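Local atomic coordinates of 6-phospho-beta-glucosidase BglT (Thermotoga maritima, PDB entry 1UP7), a protein that hydrolyses cellobiose 6'-phosphate to glucose 6-phosphate and glucose, using NAD+ and a manganese ion as cofactors. Residues Ala301-Asp306 against His315-Arg320; Ile336-Tyr339 against Arg344-Thr347; Lys385-His390 against Lys400-Glu405; Ile372-Lys377 against Lys381-Ala386. All coordinates share one frame; numbering follows the deposited sequence.

Contact 1: Ala301-Asp306 against His315-Arg320; sequences AHLIRD and HIVNTR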
# COMPACT_ATOMS: atom_id res chain seq x y z
N ALA A 301 32.64 11.62 5.96
CA ALA A 301 33.81 10.77 5.84
C ALA A 301 33.49 9.33 6.26
O ALA A 301 33.90 8.38 5.58
CB ALA A 301 34.98 11.33 6.67
N HIS A 302 32.78 9.20 7.38
CA HIS A 302 32.34 7.92 7.89
C HIS A 302 31.41 7.22 6.88
O HIS A 302 31.57 6.02 6.62
CB HIS A 302 31.69 8.09 9.27
CG HIS A 302 32.67 8.13 10.40
ND1 HIS A 302 32.40 7.60 11.65
CD2 HIS A 302 33.94 8.61 10.46
CE1 HIS A 302 33.45 7.76 12.43
NE2 HIS A 302 34.40 8.37 11.74
N LEU A 303 30.49 7.99 6.29
CA LEU A 303 29.62 7.50 5.22
C LEU A 303 30.42 6.96 4.03
O LEU A 303 30.19 5.83 3.57
CB LEU A 303 28.62 8.57 4.76
CG LEU A 303 27.70 8.07 3.62
CD1 LEU A 303 26.85 6.84 4.06
CD2 LEU A 303 26.81 9.18 3.01
N ILE A 304 31.38 7.75 3.56
CA ILE A 304 32.22 7.36 2.43
C ILE A 304 33.07 6.11 2.75
O ILE A 304 33.19 5.20 1.95
CB ILE A 304 33.09 8.58 1.95
CG1 ILE A 304 32.25 9.55 1.14
CG2 ILE A 304 34.29 8.13 1.08
CD1 ILE A 304 32.93 10.92 0.87
N ARG A 305 33.65 6.09 3.94
CA ARG A 305 34.40 4.95 4.44
C ARG A 305 33.57 3.66 4.37
O ARG A 305 34.04 2.65 3.85
CB ARG A 305 34.83 5.25 5.88
CG ARG A 305 35.77 4.26 6.55
CD ARG A 305 35.15 3.60 7.78
NE ARG A 305 35.30 4.37 9.00
CZ ARG A 305 34.31 4.70 9.84
NH1 ARG A 305 33.04 4.38 9.62
NH2 ARG A 305 34.61 5.39 10.92
N ASP A 306 32.33 3.69 4.86
CA ASP A 306 31.51 2.47 4.96
C ASP A 306 30.84 2.15 3.62
O ASP A 306 30.42 1.03 3.37
CB ASP A 306 30.51 2.54 6.12
CG ASP A 306 31.19 2.79 7.45
OD1 ASP A 306 32.38 2.41 7.56
OD2 ASP A 306 30.66 3.37 8.43
N HIS A 315 24.27 4.19 9.21
CA HIS A 315 24.31 5.64 9.09
C HIS A 315 22.92 6.19 8.89
O HIS A 315 22.14 5.63 8.12
CB HIS A 315 25.19 6.05 7.90
CG HIS A 315 26.62 5.70 8.10
ND1 HIS A 315 27.45 6.41 8.94
CD2 HIS A 315 27.33 4.63 7.67
CE1 HIS A 315 28.63 5.82 8.98
NE2 HIS A 315 28.59 4.75 8.21
N ILE A 316 22.60 7.27 9.60
CA ILE A 316 21.33 7.92 9.41
C ILE A 316 21.45 8.92 8.30
O ILE A 316 22.25 9.83 8.36
CB ILE A 316 20.79 8.56 10.69
CG1 ILE A 316 20.70 7.52 11.81
CG2 ILE A 316 19.43 9.17 10.39
CD1 ILE A 316 20.45 8.10 13.20
N VAL A 317 20.61 8.77 7.30
CA VAL A 317 20.87 9.34 6.00
C VAL A 317 19.51 9.70 5.37
O VAL A 317 18.49 9.17 5.78
CB VAL A 317 21.69 8.24 5.25
CG1 VAL A 317 21.06 7.71 3.94
CG2 VAL A 317 23.18 8.61 5.18
N ASN A 318 19.48 10.65 4.43
CA ASN A 318 18.24 10.96 3.69
C ASN A 318 18.12 10.12 2.45
O ASN A 318 18.99 10.16 1.57
CB ASN A 318 18.12 12.43 3.29
CG ASN A 318 17.98 13.32 4.48
OD1 ASN A 318 16.89 13.78 4.83
ND2 ASN A 318 19.09 13.56 5.13
N THR A 319 17.02 9.37 2.37
CA THR A 319 16.83 8.37 1.34
C THR A 319 15.36 7.95 1.33
O THR A 319 14.60 8.33 2.24
CB THR A 319 17.77 7.19 1.63
OG1 THR A 319 17.80 6.33 0.49
CG2 THR A 319 17.23 6.31 2.75
N ARG A 320 14.95 7.20 0.30
CA ARG A 320 13.57 6.70 0.23
C ARG A 320 13.24 5.78 1.38
O ARG A 320 14.01 4.91 1.71
CB ARG A 320 13.30 5.94 -1.06
CG ARG A 320 13.19 6.78 -2.31
CD ARG A 320 12.79 5.94 -3.52
NE ARG A 320 12.65 6.74 -4.73
CZ ARG A 320 12.89 6.28 -5.96
NH1 ARG A 320 13.28 5.04 -6.14
NH2 ARG A 320 12.72 7.05 -7.02
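The H315 imidazole carries this contact: L303 lies over one of its faces and the D306 carboxylate meets its edge. L303 CA sits almost squarely above the ring, 4.2 Å from the H315 centroid and only 9° off the normal, a CH-pi contact from the helix backbone. At the edge H315 NE2 donates to D306 OD2 in a very short bond, modelled at 2.5 Å, a length that is doubtful. The D306 and H315 side chains cross at about a right angle, while the carboxylate and ring planes are 33° apart. R305 NH1 also bonds D306 in a salt bridge, straight to OD1 (2.9 Å) but tilted out of the carboxylate plane, and weakly to the same OD2 that H315 uses. Carboxylate and guanidinium would probably pull the ring's ionisation opposite ways. R305 NH2 stands over the ring face of H302, whose CB touches H315 CE1 and whose side chain lies about 4 Å from that of I25 in the NAD-binding region. L303 CD1 packs on V317 CG2 at 4.2 Å. A His-carboxylate hydrogen bond thus ties helix to strand in the C-terminal domain: the 301-306 turn of helix 296-308 lies at 101° to strand segment 315-320, with L303 also touching V340 of strand 333-341 and I161 of strand 160-162.

Contact 2: Ile336-Tyr339 against Arg344-Thr347; sequences IPCY and RVHT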
# COMPACT_ATOMS: atom_id res chain seq x y z
N ILE A 336 16.66 8.54 8.07
CA ILE A 336 16.41 7.24 8.72
C ILE A 336 17.72 6.43 8.76
O ILE A 336 18.61 6.66 7.93
CB ILE A 336 15.31 6.42 7.97
CG1 ILE A 336 15.58 6.43 6.44
CG2 ILE A 336 13.89 6.93 8.30
CD1 ILE A 336 14.56 5.57 5.58
N PRO A 337 17.84 5.50 9.71
CA PRO A 337 19.01 4.64 9.81
C PRO A 337 19.07 3.64 8.68
O PRO A 337 18.07 2.98 8.38
CB PRO A 337 18.78 3.90 11.13
CG PRO A 337 17.74 4.72 11.86
CD PRO A 337 16.85 5.19 10.76
N CYS A 338 20.24 3.52 8.04
CA CYS A 338 20.45 2.61 6.91
C CYS A 338 21.70 1.76 7.09
O CYS A 338 22.66 2.17 7.73
CB CYS A 338 20.54 3.36 5.58
SG CYS A 338 19.08 4.34 5.23
N TYR A 339 21.63 0.56 6.53
CA TYR A 339 22.74 -0.36 6.52
C TYR A 339 23.55 -0.00 5.28
O TYR A 339 23.07 -0.08 4.15
CB TYR A 339 22.23 -1.79 6.45
CG TYR A 339 23.29 -2.85 6.35
CD1 TYR A 339 24.06 -3.21 7.46
CD2 TYR A 339 23.50 -3.54 5.16
CE1 TYR A 339 24.99 -4.20 7.38
CE2 TYR A 339 24.43 -4.56 5.07
CZ TYR A 339 25.18 -4.88 6.19
OH TYR A 339 26.13 -5.88 6.11
N ARG A 344 26.21 0.58 -1.46
CA ARG A 344 24.73 0.56 -1.36
C ARG A 344 24.22 0.95 0.02
O ARG A 344 24.91 0.81 1.03
CB ARG A 344 24.12 -0.77 -1.85
CG ARG A 344 24.84 -1.48 -3.02
CD ARG A 344 24.39 -2.98 -3.16
NE ARG A 344 25.44 -4.00 -2.92
CZ ARG A 344 25.70 -4.59 -1.75
NH1 ARG A 344 25.04 -4.25 -0.64
NH2 ARG A 344 26.67 -5.51 -1.68
N VAL A 345 22.99 1.44 0.03
CA VAL A 345 22.35 1.98 1.20
C VAL A 345 21.10 1.14 1.33
O VAL A 345 20.28 1.14 0.44
CB VAL A 345 22.02 3.50 0.99
CG1 VAL A 345 21.05 4.04 2.03
CG2 VAL A 345 23.28 4.31 1.05
N HIS A 346 20.96 0.37 2.41
CA HIS A 346 19.74 -0.39 2.60
C HIS A 346 19.01 0.13 3.81
O HIS A 346 19.54 0.27 4.90
CB HIS A 346 20.01 -1.87 2.71
CG HIS A 346 20.76 -2.44 1.55
ND1 HIS A 346 20.14 -2.88 0.40
CD2 HIS A 346 22.09 -2.64 1.36
CE1 HIS A 346 21.05 -3.31 -0.45
NE2 HIS A 346 22.24 -3.18 0.11
N THR A 347 17.77 0.41 3.59
CA THR A 347 16.83 0.77 4.60
C THR A 347 16.50 -0.40 5.56
O THR A 347 16.41 -1.56 5.14
CB THR A 347 15.64 1.33 3.79
OG1 THR A 347 15.73 2.77 3.79
CG2 THR A 347 14.38 1.01 4.39
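Antiparallel pairing of Y339 with H346 and of C338 with T347 makes this a beta-hairpin contact, joining strands 333-341 and 344-347 at one border, within this chain, of a three-stranded sheet. Y339 and H346 form the hydrogen-bonded pair: Y339 N to H346 O is 2.7 Å and lies in the carbonyl plane, while H346 N to Y339 O is 2.8 Å. Their side chains share one face, Y339 CD2 to H346 CD2 at 4.2 Å, each ring meeting the other residue at its edge. R344 NH1 gives H346 NE2 a bond in the imidazole plane (3.1 Å), and H346 ND1 bonds S349 O of the second subunit, consistent with a neutral ring protonated on ND1. On the other face V345 CG1, anti to its backbone N (chi1 166°), presses on C338 CB at 3.7 Å. I336 CD1 packs on T347 OG1 at 3.5 Å from the crowded position of its chi1 (47°); that hydroxyl has weak hydrogen bonds to R320 O and N321 O. Y339 OH bonds R341. The arrangement is a beta-hairpin edge used in subunit association: T347 makes backbone hydrogen bonds to the second subunit, R344 a cation-pi contact with its F202, and the two Y339 rings meet.

Contact 3: Lys385-His390 against Lys400-Glu405; sequences KALLSH and KDLLEE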
# COMPACT_ATOMS: atom_id res chain seq x y z
N LYS A 385 0.68 28.20 -4.38
CA LYS A 385 0.08 27.02 -3.81
C LYS A 385 1.06 26.29 -2.88
O LYS A 385 0.65 25.89 -1.78
CB LYS A 385 -0.42 26.09 -4.92
CG LYS A 385 -1.17 24.86 -4.50
CD LYS A 385 -1.47 24.07 -5.79
CE LYS A 385 -2.24 22.81 -5.45
NZ LYS A 385 -2.66 22.05 -6.61
N ALA A 386 2.32 26.14 -3.29
CA ALA A 386 3.32 25.52 -2.40
C ALA A 386 3.51 26.34 -1.13
O ALA A 386 3.51 25.80 -0.01
CB ALA A 386 4.64 25.32 -3.09
N LEU A 387 3.64 27.64 -1.30
CA LEU A 387 3.89 28.54 -0.20
C LEU A 387 2.76 28.50 0.83
O LEU A 387 3.02 28.44 2.05
CB LEU A 387 4.12 29.93 -0.78
CG LEU A 387 4.89 31.01 -0.04
CD1 LEU A 387 6.23 30.55 0.62
CD2 LEU A 387 5.10 32.18 -1.02
N LEU A 388 1.51 28.50 0.35
CA LEU A 388 0.35 28.36 1.25
C LEU A 388 0.25 27.04 1.98
O LEU A 388 -0.40 26.97 3.02
CB LEU A 388 -0.93 28.54 0.47
CG LEU A 388 -1.30 29.92 -0.03
CD1 LEU A 388 -2.51 29.75 -0.91
CD2 LEU A 388 -1.58 30.85 1.18
N SER A 389 0.86 25.99 1.43
CA SER A 389 0.76 24.65 2.04
C SER A 389 1.69 24.45 3.24
O SER A 389 1.51 23.53 4.02
CB SER A 389 1.04 23.54 1.00
OG SER A 389 2.43 23.50 0.63
N HIS A 390 2.70 25.29 3.39
CA HIS A 390 3.70 25.06 4.42
C HIS A 390 3.12 25.46 5.77
O HIS A 390 2.58 26.57 5.88
CB HIS A 390 4.98 25.86 4.17
CG HIS A 390 6.11 25.43 5.04
ND1 HIS A 390 6.10 25.61 6.42
CD2 HIS A 390 7.25 24.75 4.76
CE1 HIS A 390 7.19 25.06 6.93
NE2 HIS A 390 7.92 24.56 5.94
N LYS A 400 0.73 36.56 -1.89
CA LYS A 400 1.15 37.15 -3.15
C LYS A 400 2.30 38.12 -3.02
O LYS A 400 3.26 38.04 -3.80
CB LYS A 400 -0.02 37.86 -3.83
CG LYS A 400 -0.45 37.15 -5.06
CD LYS A 400 -1.79 37.67 -5.48
CE LYS A 400 -1.84 37.81 -6.98
NZ LYS A 400 -0.46 37.88 -7.52
N ASP A 401 2.18 39.06 -2.08
CA ASP A 401 3.26 40.03 -1.89
C ASP A 401 4.54 39.31 -1.47
O ASP A 401 5.61 39.65 -1.96
CB ASP A 401 2.87 41.10 -0.86
CG ASP A 401 1.84 42.07 -1.38
OD1 ASP A 401 1.76 42.26 -2.61
OD2 ASP A 401 1.06 42.71 -0.65
N LEU A 402 4.42 38.33 -0.58
CA LEU A 402 5.59 37.59 -0.12
C LEU A 402 6.32 36.91 -1.30
O LEU A 402 7.56 37.05 -1.46
CB LEU A 402 5.23 36.55 0.97
CG LEU A 402 6.33 35.58 1.41
CD1 LEU A 402 7.50 36.35 1.98
CD2 LEU A 402 5.79 34.53 2.42
N LEU A 403 5.54 36.18 -2.12
CA LEU A 403 6.12 35.51 -3.30
C LEU A 403 6.83 36.49 -4.23
O LEU A 403 7.92 36.20 -4.71
CB LEU A 403 5.09 34.66 -4.08
CG LEU A 403 5.65 33.86 -5.31
CD1 LEU A 403 6.77 32.85 -5.00
CD2 LEU A 403 4.57 33.16 -6.11
N GLU A 404 6.23 37.65 -4.44
CA GLU A 404 6.80 38.68 -5.30
C GLU A 404 8.12 39.16 -4.77
O GLU A 404 9.05 39.31 -5.55
CB GLU A 404 5.85 39.87 -5.43
CG GLU A 404 5.21 39.97 -6.78
CD GLU A 404 3.71 39.71 -6.74
OE1 GLU A 404 2.93 40.69 -6.46
OE2 GLU A 404 3.35 38.52 -7.01
N GLU A 405 8.20 39.39 -3.46
CA GLU A 405 9.45 39.80 -2.83
C GLU A 405 10.54 38.75 -3.01
O GLU A 405 11.68 39.06 -3.37
CB GLU A 405 9.24 40.06 -1.35
CG GLU A 405 9.29 41.52 -1.01
CD GLU A 405 9.69 41.75 0.43
OE1 GLU A 405 8.90 41.41 1.31
OE2 GLU A 405 10.79 42.28 0.67
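L402 and L403 carry the contact from one helix, both meeting the single methyl group L387 CD2 of the other. Segment 400-405 begins with K400, whose CB turns away from 385-390; its NZ lies 3.9 Å from E404 OE2, a long salt bridge along the same helix, and it makes a cation-pi contact with W231 of the third subunit. L402 is the first to reach over: its CD2 approaches L387 CD2 at 4.2 Å, methyl against methyl, while V109, L101 and Y99 close in around it. L403 follows and touches with its stem rather than its branches, CB to L387 CD2 at 3.9 Å. L387 and L403 both set CG anti to the backbone N, chi1 -157° for L387 and -177° for L403, and the two chains pass obliquely. The branches of L403 turn instead toward A383 and L384. E405, at the end of the segment, instead bonds K98 and Y99: its OE1 takes a salt bridge from the lysine and a hydrogen bond from the tyrosine.

Facing this, the L387 CB is directed toward the second helix, the CA atoms of L387 and L403 being 7.9 Å apart. Just after it, S389 OG donates to A386 O at 2.6 Å, and the same oxygen also accepts from S389 N, so two donors hold that carbonyl. The whole is apolar helix-to-helix packing, far from the annotated sites, between helices 380-389 and 396-409 near the end of the chain, typical of consecutive helices joined by a short loop and packed through leucines.

Contact 4: Ile372-Lys377 against Lys381-Ala386; sequences IEAYLK and KLALKA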
# COMPACT_ATOMS: atom_id res chain seq x y z
N ILE A 372 8.54 21.51 -5.61
CA ILE A 372 9.25 20.91 -6.73
C ILE A 372 8.40 21.03 -8.00
O ILE A 372 8.91 21.35 -9.08
CB ILE A 372 9.58 19.44 -6.43
CG1 ILE A 372 10.77 19.36 -5.44
CG2 ILE A 372 9.84 18.72 -7.69
CD1 ILE A 372 10.80 18.06 -4.61
N GLU A 373 7.10 20.81 -7.87
CA GLU A 373 6.19 20.89 -9.00
C GLU A 373 6.14 22.33 -9.56
O GLU A 373 6.20 22.54 -10.77
CB GLU A 373 4.79 20.35 -8.61
CG GLU A 373 4.69 18.83 -8.73
CD GLU A 373 3.65 18.19 -7.78
OE1 GLU A 373 2.70 18.89 -7.29
OE2 GLU A 373 3.80 16.95 -7.51
N ALA A 374 6.09 23.31 -8.66
CA ALA A 374 6.09 24.71 -9.07
C ALA A 374 7.38 25.02 -9.85
O ALA A 374 7.33 25.70 -10.87
CB ALA A 374 5.99 25.64 -7.87
N TYR A 375 8.50 24.49 -9.37
CA TYR A 375 9.76 24.78 -10.00
C TYR A 375 9.83 24.10 -11.38
O TYR A 375 10.21 24.75 -12.34
CB TYR A 375 10.95 24.45 -9.10
CG TYR A 375 12.16 24.32 -9.91
CD1 TYR A 375 12.86 25.44 -10.30
CD2 TYR A 375 12.58 23.08 -10.38
CE1 TYR A 375 13.97 25.34 -11.11
CE2 TYR A 375 13.68 22.96 -11.20
CZ TYR A 375 14.36 24.10 -11.55
OH TYR A 375 15.45 24.03 -12.35
N LEU A 376 9.42 22.83 -11.47
CA LEU A 376 9.51 22.08 -12.74
C LEU A 376 8.65 22.70 -13.81
O LEU A 376 8.98 22.68 -14.99
CB LEU A 376 9.16 20.60 -12.57
CG LEU A 376 10.22 19.79 -11.80
CD1 LEU A 376 9.71 18.41 -11.45
CD2 LEU A 376 11.54 19.71 -12.63
N LYS A 377 7.53 23.29 -13.41
CA LYS A 377 6.68 23.93 -14.39
C LYS A 377 7.00 25.43 -14.51
O LYS A 377 6.33 26.12 -15.27
CB LYS A 377 5.21 23.71 -14.05
CG LYS A 377 4.60 22.56 -14.79
CD LYS A 377 4.19 21.48 -13.81
CE LYS A 377 2.69 21.21 -13.91
NZ LYS A 377 2.42 20.27 -15.03
N LYS A 381 1.92 30.62 -10.15
CA LYS A 381 0.68 30.11 -9.56
C LYS A 381 0.93 28.91 -8.66
O LYS A 381 0.42 28.85 -7.53
CB LYS A 381 -0.31 29.66 -10.65
CG LYS A 381 -1.20 30.75 -11.13
CD LYS A 381 -1.88 30.43 -12.51
CE LYS A 381 -2.88 31.58 -12.82
NZ LYS A 381 -3.06 31.81 -14.30
N LEU A 382 1.69 27.94 -9.14
CA LEU A 382 1.93 26.74 -8.35
C LEU A 382 2.85 27.00 -7.17
O LEU A 382 2.74 26.33 -6.15
CB LEU A 382 2.40 25.58 -9.22
CG LEU A 382 1.38 25.15 -10.31
CD1 LEU A 382 1.98 24.10 -11.23
CD2 LEU A 382 0.02 24.66 -9.73
N ALA A 383 3.71 28.02 -7.29
CA ALA A 383 4.58 28.42 -6.18
C ALA A 383 3.76 29.04 -5.05
O ALA A 383 4.03 28.77 -3.87
CB ALA A 383 5.67 29.39 -6.66
N LEU A 384 2.75 29.83 -5.41
CA LEU A 384 1.79 30.36 -4.42
C LEU A 384 1.12 29.21 -3.65
O LEU A 384 1.02 29.25 -2.44
CB LEU A 384 0.71 31.14 -5.16
CG LEU A 384 0.33 32.57 -4.83
CD1 LEU A 384 1.49 33.44 -4.28
CD2 LEU A 384 -0.33 33.18 -6.09
N LYS A 385 0.68 28.20 -4.38
CA LYS A 385 0.08 27.02 -3.81
C LYS A 385 1.06 26.29 -2.88
O LYS A 385 0.65 25.89 -1.78
CB LYS A 385 -0.42 26.09 -4.92
CG LYS A 385 -1.17 24.86 -4.50
CD LYS A 385 -1.47 24.07 -5.79
CE LYS A 385 -2.24 22.81 -5.45
NZ LYS A 385 -2.66 22.05 -6.61
N ALA A 386 2.32 26.14 -3.29
CA ALA A 386 3.32 25.52 -2.40
C ALA A 386 3.51 26.34 -1.13
O ALA A 386 3.51 25.80 -0.01
CB ALA A 386 4.64 25.32 -3.09
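A374 CB meets the backbone of the following helix almost directly, 3.3 Å from A383 N and 3.5 Å from L382 C. The small methyl lets the two helices approach closely: the CA atoms of A374 and L382 are just 4.7 Å apart. L382 CB and A383 CB both lie near A374 CB, at 3.8 and 4.0 Å, forming a small apolar patch. L382 sets its CG beside the backbone N, anti to the carbonyl carbon (chi1 -61°), with an extended chi2 of 173°. That carries CD1 out toward K377. K377 does not run straight: its chain bends at chi2, chi3 and chi4, and it folds its CE to 4.0 Å from L382 CD1 as the two side chains pass obliquely. This is an aliphatic touch, with the lysine solvent-exposed and the leucine only partly covered. Further along the second helix, K385 NZ forms a salt bridge to D354 of the third subunit. Among neighbours, Y375 of helix 355-376 bonds E123 and meets F119 edge-to-face, both on helix 109-131, while I372 touches helix 144-155; helix 380-389 packs on helix 396-409 through A383 and L384.

The four contacts form two pairs. Contacts 1 and 2 adjoin in the same sheet, centres 8 Å apart, with H315 O 2.8 Å from C338 N and V317 N 3.0 Å from I336 O, probable hydrogen bonds. Contacts 3 and 4 use helix 380-389 together and share K385 and A386, with centres 10 Å apart and L403 CD2 3.6 Å from L384 CD1. Contact 1 and contact 3 lie on opposite sides of the chain's centre, their centres 34 Å apart. Contact 1 lies nearest the chemistry: the V317 side chain is about 9 Å from that of the manganese ligand C164, and the L303 side chain about 12 Å from the bound NAD. Contact 2 faces the second subunit, contacts 3 and 4 the third.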